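Response regulator receiver (Brucella melitensis biovar Abortus, PDB 4G97) probably acts as a phosphorylation-controlled regulator of general stress transcription, its sigma-like domain mimicking a sigma factor to capture the anti-sigma factor. Local coordinates at residues S51-L56 with A103-N108. Residues are numbered along the deposited sequence; the frame is centred on the assembly and turned at random.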
ATOM      1  N   SER A  51     -16.802 -13.974   7.943  1.00 37.31           N
ATOM      2  CA  SER A  51     -16.339 -13.138   9.054  1.00 36.47           C
ATOM      3  C   SER A  51     -16.725 -11.688   8.805  1.00 39.43           C
ATOM      4  O   SER A  51     -17.023 -11.297   7.666  1.00 38.37           O
ATOM      5  CB  SER A  51     -14.831 -13.279   9.273  1.00 38.72           C
ATOM      6  OG  SER A  51     -14.118 -12.500   8.329  1.00 45.28           O
ATOM      7  N   ASP A  52     -16.704 -10.886   9.879  1.00 35.13           N
ATOM      8  CA  ASP A  52     -17.026  -9.475   9.804  1.00 34.38           C
ATOM      9  C   ASP A  52     -16.029  -8.739   8.876  1.00 36.01           C
ATOM     10  O   ASP A  52     -16.462  -7.901   8.088  1.00 34.86           O
ATOM     11  CB  ASP A  52     -17.051  -8.882  11.219  1.00 35.85           C
ATOM     12  CG  ASP A  52     -18.164  -9.438  12.107  1.00 44.30           C
ATOM     13  OD1 ASP A  52     -19.269  -9.723  11.578  1.00 44.47           O
ATOM     14  OD2 ASP A  52     -17.954  -9.527  13.329  1.00 48.64           O
ATOM     15  N   ARG A  53     -14.730  -9.120   8.914  1.00 33.39           N
ATOM     16  CA  ARG A  53     -13.665  -8.517   8.085  1.00 33.64           C
ATOM     17  C   ARG A  53     -13.934  -8.741   6.609  1.00 37.33           C
ATOM     18  O   ARG A  53     -13.932  -7.781   5.839  1.00 36.05           O
ATOM     19  CB  ARG A  53     -12.267  -9.044   8.461  1.00 33.29           C
ATOM     20  CG  ARG A  53     -11.131  -8.105   7.994  1.00 33.22           C
ATOM     21  CD  ARG A  53      -9.717  -8.652   8.180  1.00 33.30           C
ATOM     22  NE  ARG A  53      -8.738  -7.782   7.508  1.00 41.45           N
ATOM     23  CZ  ARG A  53      -7.622  -8.194   6.915  1.00 53.72           C
ATOM     24  NH1 ARG A  53      -7.297  -9.486   6.916  1.00 38.82           N
ATOM     25  NH2 ARG A  53      -6.820  -7.318   6.309  1.00 29.83           N
ATOM     26  N   ILE A  54     -14.208 -10.015   6.223  1.00 35.31           N
ATOM     27  CA  ILE A  54     -14.559 -10.426   4.856  1.00 34.99           C
ATOM     28  C   ILE A  54     -15.795  -9.654   4.377  1.00 38.46           C
ATOM     29  O   ILE A  54     -15.758  -9.088   3.289  1.00 38.24           O
ATOM     30  CB  ILE A  54     -14.669 -11.981   4.709  1.00 37.71           C
ATOM     31  CG1 ILE A  54     -13.335 -12.658   5.085  1.00 38.46           C
ATOM     32  CG2 ILE A  54     -15.118 -12.401   3.284  1.00 37.78           C
ATOM     33  CD1 ILE A  54     -13.395 -14.194   5.319  1.00 42.63           C
ATOM     34  N   GLY A  55     -16.843  -9.594   5.214  1.00 35.70           N
ATOM     35  CA  GLY A  55     -18.070  -8.846   4.924  1.00 34.63           C
ATOM     36  C   GLY A  55     -17.836  -7.354   4.714  1.00 36.06           C
ATOM     37  O   GLY A  55     -18.483  -6.729   3.860  1.00 33.94           O
ATOM     38  N   LEU A  56     -16.899  -6.766   5.492  1.00 31.36           N
ATOM     39  CA  LEU A  56     -16.573  -5.352   5.344  1.00 30.47           C
ATOM     40  C   LEU A  56     -15.872  -5.105   3.999  1.00 33.03           C
ATOM     41  O   LEU A  56     -16.252  -4.179   3.293  1.00 31.03           O
ATOM     42  CB  LEU A  56     -15.715  -4.845   6.521  1.00 30.37           C
ATOM     43  CG  LEU A  56     -15.293  -3.363   6.525  1.00 34.34           C
ATOM     44  CD1 LEU A  56     -16.502  -2.422   6.568  1.00 33.86           C
ATOM     45  CD2 LEU A  56     -14.384  -3.048   7.694  1.00 33.45           C
ATOM     46  N   ALA A 103      -1.472 -10.669  -0.940  1.00 36.88           N
ATOM     47  CA  ALA A 103      -0.111 -10.201  -0.608  1.00 36.28           C
ATOM     48  C   ALA A 103      -0.071  -9.093   0.404  1.00 37.58           C
ATOM     49  O   ALA A 103       0.818  -9.096   1.255  1.00 38.77           O
ATOM     50  CB  ALA A 103       0.628  -9.773  -1.859  1.00 37.22           C
ATOM     51  N   VAL A 104      -1.008  -8.133   0.339  1.00 31.01           N
ATOM     52  CA  VAL A 104      -0.971  -7.042   1.327  1.00 28.71           C
ATOM     53  C   VAL A 104      -1.934  -7.277   2.484  1.00 32.99           C
ATOM     54  O   VAL A 104      -1.567  -7.050   3.632  1.00 33.72           O
ATOM     55  CB  VAL A 104      -1.199  -5.654   0.672  1.00 29.60           C
ATOM     56  CG1 VAL A 104      -1.113  -4.519   1.700  1.00 27.65           C
ATOM     57  CG2 VAL A 104      -0.234  -5.420  -0.490  1.00 28.51           C
ATOM     58  N   GLU A 105      -3.176  -7.648   2.179  1.00 28.88           N
ATOM     59  CA  GLU A 105      -4.235  -7.760   3.182  1.00 29.31           C
ATOM     60  C   GLU A 105      -4.254  -8.993   4.098  1.00 36.17           C
ATOM     61  O   GLU A 105      -4.963  -8.991   5.104  1.00 36.85           O
ATOM     62  CB  GLU A 105      -5.618  -7.391   2.595  1.00 30.03           C
ATOM     63  CG  GLU A 105      -5.691  -5.953   2.069  1.00 33.49           C
ATOM     64  CD  GLU A 105      -5.264  -4.867   3.047  1.00 40.31           C
ATOM     65  OE1 GLU A 105      -5.765  -4.862   4.193  1.00 27.99           O
ATOM     66  OE2 GLU A 105      -4.396  -4.044   2.683  1.00 34.80           O
ATOM     67  N   GLY A 106      -3.454  -9.995   3.786  1.00 34.60           N
ATOM     68  CA  GLY A 106      -3.373 -11.196   4.614  1.00 35.93           C
ATOM     69  C   GLY A 106      -4.517 -12.195   4.520  1.00 40.82           C
ATOM     70  O   GLY A 106      -4.641 -13.060   5.394  1.00 43.33           O
ATOM     71  N   PHE A 107      -5.349 -12.110   3.476  1.00 35.59           N
ATOM     72  CA  PHE A 107      -6.438 -13.062   3.241  1.00 35.39           C
ATOM     73  C   PHE A 107      -5.904 -14.264   2.456  1.00 43.02           C
ATOM     74  O   PHE A 107      -5.088 -14.088   1.550  1.00 41.25           O
ATOM     75  CB  PHE A 107      -7.588 -12.433   2.419  1.00 36.28           C
ATOM     76  CG  PHE A 107      -8.369 -11.334   3.110  1.00 36.70           C
ATOM     77  CD1 PHE A 107      -9.253 -11.630   4.146  1.00 37.90           C
ATOM     78  CD2 PHE A 107      -8.237 -10.003   2.708  1.00 36.24           C
ATOM     79  CE1 PHE A 107      -9.968 -10.603   4.793  1.00 38.39           C
ATOM     80  CE2 PHE A 107      -8.935  -8.978   3.370  1.00 37.18           C
ATOM     81  CZ  PHE A 107      -9.802  -9.284   4.400  1.00 35.65           C
ATOM     82  N   ASN A 108      -6.401 -15.487   2.756  1.00 42.17           N
ATOM     83  CA  ASN A 108      -6.023 -16.639   1.933  1.00 41.97           C
ATOM     84  C   ASN A 108      -6.866 -16.504   0.662  1.00 46.78           C
ATOM     85  O   ASN A 108      -7.778 -15.661   0.625  1.00 44.96           O
ATOM     86  CB  ASN A 108      -6.240 -17.989   2.652  1.00 42.60           C
ATOM     87  CG  ASN A 108      -7.645 -18.301   3.123  1.00 60.09           C
ATOM     88  OD1 ASN A 108      -8.627 -18.271   2.361  1.00 52.09           O
ATOM     89  ND2 ASN A 108      -7.748 -18.720   4.373  1.00 55.64           N
TER
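R53 lays its guanidinium flat on one face of the F107 ring: the planes are 18° apart and their centres 4.1 Å from each other. The cation-pi contact is off-centre, with R53 CZ 3.5 Å from F107 CZ at the rim of the ring. An extended chain, with CG anti to the backbone N (chi1 -160°), carries the group this far from its helix. Both terminal nitrogens grip one acceptor in the guanidinium plane: R53 NH2 meets a lone pair of E105 O at 2.8 Å, in the carbonyl plane, while R53 NH1 reaches E105 O at 3.0 Å nearly along the C=O axis, the more bent bond (N-H...O 138°). Ring and carbonyl together fix the group's rotation. E105 bends at chi2, bringing its OE1 within 3.4 Å of R53 NH2 in a salt bridge; OE1 is shared between R53, R16 and Y57. Y57, one helical turn on from R53, bonds both R53 NH2 and E105 OE1 and sets its ring edge-to-face with F107. I54 CG1 adds a lighter apolar touch, oblique to F107 CE1 at 4.0 Å. F107, E105 and I54 are buried; the open side lies at partly exposed R53 and exposed G106. The contact ties the start of helix 52-64, where S51 caps I54 N, to the turn between helices 94-104 and 109-116, joining the sigma2 part to the following sigma-like part, probably the counterpart of sigma4. Helix 11-22 packs against E105, while helix 109-116 meets both I54 and F107 through I115.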